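Local coordinates for protein endo-beta-mannanase (Rhizomucor miehei, PDB 4QP0) that probably hydrolyses internal beta-1,4-mannosidic linkages of mannans, galactomannans and glucomannans as a secreted glycoside hydrolase of family 5, at residues I139-N151 / W198-D210. Numbering follows the deposited sequence.
Sequences IDSFKEYISHVLN and WIKEISEYIKSID
The Tyr205 ring lies against Lys143, whose CG sits over the centre of one face, 3.8 Å from the ring centroid and 14° off the normal: a CH-pi contact. At the ring's edge come Ile146 CG2 and the backbone N of Ser147, while the phenol OH reaches to 3.4 Å from Ser147 CB. With CG anti to the backbone N (chi1 -178°), Tyr205 extends across to helix 136-151. Lys143, extended beyond CG, runs on over the ring and brings NZ to 3.5 Å from Glu201 OE2, a long salt bridge.

Deeper in, Phe142 carries Ile146 CD1 over the centre of one face and Trp198 carries Ile202 CG1 over one face, offset toward the rim; Phe142 CE2 and Trp198 CZ2 approach to 3.9 Å. Ile202 fits among Ile139, Phe142 and Ile146, its CD1 4.0 Å from Ile139 CG2. Farther along, Leu150 CD1 packs on Ile206, Ile209 and, at 3.7 Å, Asp210 CB. Asp210 OD2 is hydrogen-bonded to His213 ND1 and to Trp170 NE1, on barrel strand 167-171; Leu150 and Ile206 also pack on Trp170.

The two segments, from neighbouring helices of the TIM barrel, run roughly parallel, their axes crossing at -32°. They illustrate how shape and apolar contact can join a helix pair without a direct hydrogen bond; the long ion pair between partly exposed Lys143 and Glu201 probably adds only modestly.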
loop_
_atom_site.group_PDB
_atom_site.type_symbol
_atom_site.label_atom_id
_atom_site.label_comp_id
_atom_site.label_asym_id
_atom_site.label_seq_id
_atom_site.Cartn_x
_atom_site.Cartn_y
_atom_site.Cartn_z
ATOM N N ILE A 139 -11.696 4.879 16.040
ATOM C CA ILE A 139 -10.317 4.392 16.199
ATOM C C ILE A 139 -10.264 3.016 16.888
ATOM O O ILE A 139 -9.436 2.170 16.534
ATOM C CB ILE A 139 -9.444 5.413 16.987
ATOM C CG1 ILE A 139 -9.358 6.755 16.242
ATOM C CG2 ILE A 139 -8.049 4.858 17.270
ATOM C CD1 ILE A 139 -8.798 7.907 17.062
ATOM N N ASP A 140 -11.145 2.801 17.868
ATOM C CA ASP A 140 -11.193 1.532 18.606
ATOM C C ASP A 140 -11.699 0.368 17.753
ATOM O O ASP A 140 -11.334 -0.792 17.991
ATOM C CB ASP A 140 -12.025 1.673 19.878
ATOM C CG ASP A 140 -11.277 2.399 20.977
ATOM O OD1 ASP A 140 -10.029 2.457 20.914
ATOM O OD2 ASP A 140 -11.936 2.905 21.909
ATOM N N SER A 141 -12.525 0.697 16.763
ATOM C CA SER A 141 -13.019 -0.271 15.795
ATOM C C SER A 141 -11.934 -0.622 14.776
ATOM O O SER A 141 -11.839 -1.772 14.333
ATOM C CB SER A 141 -14.260 0.272 15.089
ATOM O OG SER A 141 -14.864 -0.713 14.276
ATOM N N PHE A 142 -11.120 0.366 14.402
ATOM C CA PHE A 142 -9.978 0.109 13.532
ATOM C C PHE A 142 -8.958 -0.737 14.284
ATOM O O PHE A 142 -8.413 -1.696 13.730
ATOM C CB PHE A 142 -9.361 1.415 12.999
ATOM C CG PHE A 142 -8.328 1.213 11.903
ATOM C CD1 PHE A 142 -8.368 0.091 11.058
ATOM C CD2 PHE A 142 -7.321 2.162 11.697
ATOM C CE1 PHE A 142 -7.416 -0.086 10.059
ATOM C CE2 PHE A 142 -6.370 1.987 10.691
ATOM C CZ PHE A 142 -6.418 0.865 9.875
ATOM N N LYS A 143 -8.734 -0.401 15.552
ATOM C CA LYS A 143 -7.811 -1.154 16.395
ATOM C C LYS A 143 -8.218 -2.622 16.539
ATOM O O LYS A 143 -7.430 -3.523 16.219
ATOM C CB LYS A 143 -7.671 -0.502 17.765
ATOM C CG LYS A 143 -6.729 0.686 17.789
ATOM C CD LYS A 143 -6.727 1.332 19.165
ATOM C CE LYS A 143 -5.718 2.469 19.227
ATOM N NZ LYS A 143 -5.725 3.132 20.560
ATOM N N GLU A 144 -9.444 -2.865 16.993
ATOM C CA GLU A 144 -9.926 -4.237 17.157
ATOM C C GLU A 144 -9.818 -5.054 15.857
ATOM O O GLU A 144 -9.566 -6.257 15.905
ATOM C CB GLU A 144 -11.339 -4.284 17.764
ATOM C CG GLU A 144 -12.472 -3.795 16.866
ATOM C CD GLU A 144 -13.855 -3.873 17.514
ATOM O OE1 GLU A 144 -14.833 -3.370 16.902
ATOM O OE2 GLU A 144 -13.972 -4.437 18.629
ATOM N N TYR A 145 -9.975 -4.392 14.709
ATOM C CA TYR A 145 -9.796 -5.044 13.410
ATOM C C TYR A 145 -8.332 -5.413 13.194
ATOM O O TYR A 145 -8.023 -6.549 12.809
ATOM C CB TYR A 145 -10.300 -4.161 12.266
ATOM C CG TYR A 145 -10.112 -4.768 10.887
ATOM C CD1 TYR A 145 -10.899 -5.841 10.464
ATOM C CD2 TYR A 145 -9.148 -4.275 10.006
ATOM C CE1 TYR A 145 -10.744 -6.399 9.203
ATOM C CE2 TYR A 145 -8.975 -4.835 8.739
ATOM C CZ TYR A 145 -9.776 -5.894 8.341
ATOM O OH TYR A 145 -9.623 -6.460 7.091
ATOM N N ILE A 146 -7.443 -4.452 13.459
ATOM C CA ILE A 146 -5.999 -4.655 13.346
ATOM C C ILE A 146 -5.567 -5.826 14.223
ATOM O O ILE A 146 -4.899 -6.743 13.746
ATOM C CB ILE A 146 -5.216 -3.362 13.678
ATOM C CG1 ILE A 146 -5.289 -2.398 12.498
ATOM C CG2 ILE A 146 -3.762 -3.650 14.042
ATOM C CD1 ILE A 146 -4.887 -0.979 12.840
ATOM N N SER A 147 -5.982 -5.805 15.486
ATOM C CA SER A 147 -5.715 -6.899 16.423
ATOM C C SER A 147 -6.158 -8.243 15.869
ATOM O O SER A 147 -5.422 -9.216 15.945
ATOM C CB SER A 147 -6.421 -6.647 17.757
ATOM O OG SER A 147 -6.497 -7.841 18.525
ATOM N N HIS A 148 -7.366 -8.287 15.319
ATOM C CA HIS A 148 -7.931 -9.513 14.776
ATOM C C HIS A 148 -7.111 -10.036 13.626
ATOM O O HIS A 148 -6.815 -11.231 13.555
ATOM C CB HIS A 148 -9.365 -9.257 14.337
ATOM C CG HIS A 148 -10.118 -10.502 13.961
ATOM N ND1 HIS A 148 -11.104 -11.006 14.722
ATOM C CD2 HIS A 148 -9.993 -11.349 12.867
ATOM C CE1 HIS A 148 -11.589 -12.116 14.147
ATOM N NE2 HIS A 148 -10.904 -12.328 13.013
ATOM N N VAL A 149 -6.729 -9.142 12.719
ATOM C CA VAL A 149 -5.986 -9.530 11.525
ATOM C C VAL A 149 -4.592 -10.028 11.894
ATOM O O VAL A 149 -4.188 -11.105 11.453
ATOM C CB VAL A 149 -5.908 -8.385 10.495
ATOM C CG1 VAL A 149 -4.970 -8.751 9.350
ATOM C CG2 VAL A 149 -7.293 -8.076 9.955
ATOM N N LEU A 150 -3.880 -9.267 12.729
ATOM C CA LEU A 150 -2.519 -9.648 13.143
ATOM C C LEU A 150 -2.486 -10.941 13.966
ATOM O O LEU A 150 -1.520 -11.707 13.883
ATOM C CB LEU A 150 -1.833 -8.526 13.937
ATOM C CG LEU A 150 -1.746 -7.082 13.432
ATOM C CD1 LEU A 150 -0.700 -6.318 14.228
ATOM C CD2 LEU A 150 -1.440 -6.995 11.954
ATOM N N ASN A 151 -3.536 -11.162 14.762
ATOM C CA ASN A 151 -3.630 -12.341 15.624
ATOM C C ASN A 151 -4.154 -13.596 14.930
ATOM O O ASN A 151 -3.922 -14.708 15.407
ATOM C CB ASN A 151 -4.478 -12.043 16.866
ATOM C CG ASN A 151 -3.723 -11.240 17.906
ATOM O OD1 ASN A 151 -2.619 -11.609 18.311
ATOM N ND2 ASN A 151 -4.313 -10.138 18.346
ATOM N N TRP A 198 -2.586 10.666 14.283
ATOM C CA TRP A 198 -3.360 9.460 14.023
ATOM C C TRP A 198 -2.484 8.369 13.478
ATOM O O TRP A 198 -2.621 7.209 13.855
ATOM C CB TRP A 198 -4.508 9.765 13.067
ATOM C CG TRP A 198 -5.243 8.540 12.585
ATOM C CD1 TRP A 198 -6.195 7.797 13.271
ATOM C CD2 TRP A 198 -5.107 7.872 11.282
ATOM N NE1 TRP A 198 -6.643 6.747 12.509
ATOM C CE2 TRP A 198 -6.038 6.736 11.304
ATOM C CE3 TRP A 198 -4.346 8.097 10.145
ATOM C CZ2 TRP A 198 -6.169 5.870 10.228
ATOM C CZ3 TRP A 198 -4.495 7.225 9.060
ATOM C CH2 TRP A 198 -5.386 6.142 9.101
ATOM N N ILE A 199 -1.555 8.736 12.599
ATOM C CA ILE A 199 -0.589 7.778 12.038
ATOM C C ILE A 199 0.317 7.231 13.134
ATOM O O ILE A 199 0.687 6.058 13.109
ATOM C CB ILE A 199 0.291 8.433 10.951
ATOM C CG1 ILE A 199 -0.556 8.859 9.740
ATOM C CG2 ILE A 199 1.452 7.521 10.554
ATOM C CD1 ILE A 199 -1.063 7.718 8.878
ATOM N N LYS A 200 0.668 8.095 14.085
ATOM C CA LYS A 200 1.587 7.749 15.164
ATOM C C LYS A 200 1.030 6.615 16.022
ATOM O O LYS A 200 1.677 5.569 16.159
ATOM C CB LYS A 200 1.886 8.985 16.019
ATOM C CG LYS A 200 2.917 8.784 17.119
ATOM C CD LYS A 200 3.234 10.110 17.790
ATOM C CE LYS A 200 4.428 10.002 18.724
ATOM N NZ LYS A 200 4.058 9.366 20.016
ATOM N N GLU A 201 -0.174 6.813 16.571
ATOM C CA GLU A 201 -0.751 5.859 17.519
ATOM C C GLU A 201 -1.217 4.548 16.885
ATOM O O GLU A 201 -1.134 3.495 17.515
ATOM C CB GLU A 201 -1.876 6.505 18.342
ATOM C CG GLU A 201 -3.246 6.495 17.685
ATOM C CD GLU A 201 -4.356 6.830 18.662
ATOM O OE1 GLU A 201 -5.234 7.646 18.299
ATOM O OE2 GLU A 201 -4.349 6.284 19.791
ATOM N N ILE A 202 -1.712 4.611 15.652
ATOM C CA ILE A 202 -2.086 3.402 14.917
ATOM C C ILE A 202 -0.851 2.552 14.620
ATOM O O ILE A 202 -0.867 1.340 14.825
ATOM C CB ILE A 202 -2.862 3.719 13.618
ATOM C CG1 ILE A 202 -4.229 4.357 13.938
ATOM C CG2 ILE A 202 -3.037 2.474 12.756
ATOM C CD1 ILE A 202 -5.157 3.516 14.789
ATOM N N SER A 203 0.226 3.184 14.167
ATOM C CA SER A 203 1.462 2.436 13.899
ATOM C C SER A 203 2.072 1.908 15.195
ATOM O O SER A 203 2.609 0.803 15.222
ATOM C CB SER A 203 2.478 3.258 13.090
ATOM O OG SER A 203 2.894 4.424 13.784
ATOM N N GLU A 204 1.969 2.688 16.272
ATOM C CA GLU A 204 2.379 2.208 17.594
ATOM C C GLU A 204 1.503 1.048 18.057
ATOM O O GLU A 204 2.013 0.070 18.596
ATOM C CB GLU A 204 2.423 3.334 18.631
ATOM C CG GLU A 204 3.711 4.151 18.576
ATOM C CD GLU A 204 3.649 5.457 19.366
ATOM O OE1 GLU A 204 2.619 5.730 20.033
ATOM O OE2 GLU A 204 4.643 6.222 19.309
ATOM N N TYR A 205 0.198 1.139 17.818
ATOM C CA TYR A 205 -0.701 0.034 18.160
ATOM C C TYR A 205 -0.333 -1.250 17.410
ATOM O O TYR A 205 -0.331 -2.328 18.006
ATOM C CB TYR A 205 -2.170 0.399 17.934
ATOM C CG TYR A 205 -3.131 -0.710 18.328
ATOM C CD1 TYR A 205 -3.388 -0.995 19.675
ATOM C CD2 TYR A 205 -3.777 -1.481 17.355
ATOM C CE1 TYR A 205 -4.261 -2.015 20.038
ATOM C CE2 TYR A 205 -4.650 -2.502 17.706
ATOM C CZ TYR A 205 -4.892 -2.761 19.046
ATOM O OH TYR A 205 -5.758 -3.771 19.395
ATOM N N ILE A 206 -0.023 -1.132 16.117
ATOM C CA ILE A 206 0.481 -2.276 15.346
ATOM C C ILE A 206 1.774 -2.805 15.974
ATOM O O ILE A 206 1.909 -4.012 16.181
ATOM C CB ILE A 206 0.685 -1.950 13.841
ATOM C CG1 ILE A 206 -0.662 -1.666 13.170
ATOM C CG2 ILE A 206 1.406 -3.088 13.118
ATOM C CD1 ILE A 206 -0.548 -1.102 11.769
ATOM N N LYS A 207 2.702 -1.911 16.310
ATOM C CA LYS A 207 3.977 -2.331 16.896
ATOM C C LYS A 207 3.861 -3.073 18.237
ATOM O O LYS A 207 4.663 -3.970 18.517
ATOM C CB LYS A 207 4.946 -1.149 17.009
ATOM C CG LYS A 207 5.550 -0.705 15.680
ATOM C CD LYS A 207 6.516 -1.734 15.097
ATOM C CE LYS A 207 7.197 -1.180 13.858
ATOM N NZ LYS A 207 8.384 -1.981 13.471
ATOM N N SER A 208 2.865 -2.714 19.051
ATOM C CA SER A 208 2.655 -3.358 20.353
ATOM C C SER A 208 2.181 -4.810 20.242
ATOM O O SER A 208 2.550 -5.642 21.066
ATOM C CB SER A 208 1.711 -2.529 21.251
ATOM O OG SER A 208 0.357 -2.618 20.834
ATOM N N ILE A 209 1.371 -5.120 19.230
ATOM C CA ILE A 209 1.017 -6.517 18.933
ATOM C C ILE A 209 2.117 -7.241 18.134
ATOM O O ILE A 209 2.535 -8.347 18.483
ATOM C CB ILE A 209 -0.321 -6.629 18.167
ATOM C CG1 ILE A 209 -1.470 -5.952 18.942
ATOM C CG2 ILE A 209 -0.636 -8.085 17.843
ATOM C CD1 ILE A 209 -2.066 -6.781 20.065
ATOM N N ASP A 210 2.585 -6.611 17.065
ATOM C CA ASP A 210 3.485 -7.279 16.121
ATOM C C ASP A 210 4.888 -6.677 16.163
ATOM O O ASP A 210 5.119 -5.562 15.686
ATOM C CB ASP A 210 2.896 -7.211 14.707
ATOM C CG ASP A 210 3.751 -7.932 13.655
ATOM O OD1 ASP A 210 4.978 -8.115 13.825
ATOM O OD2 ASP A 210 3.176 -8.297 12.616
#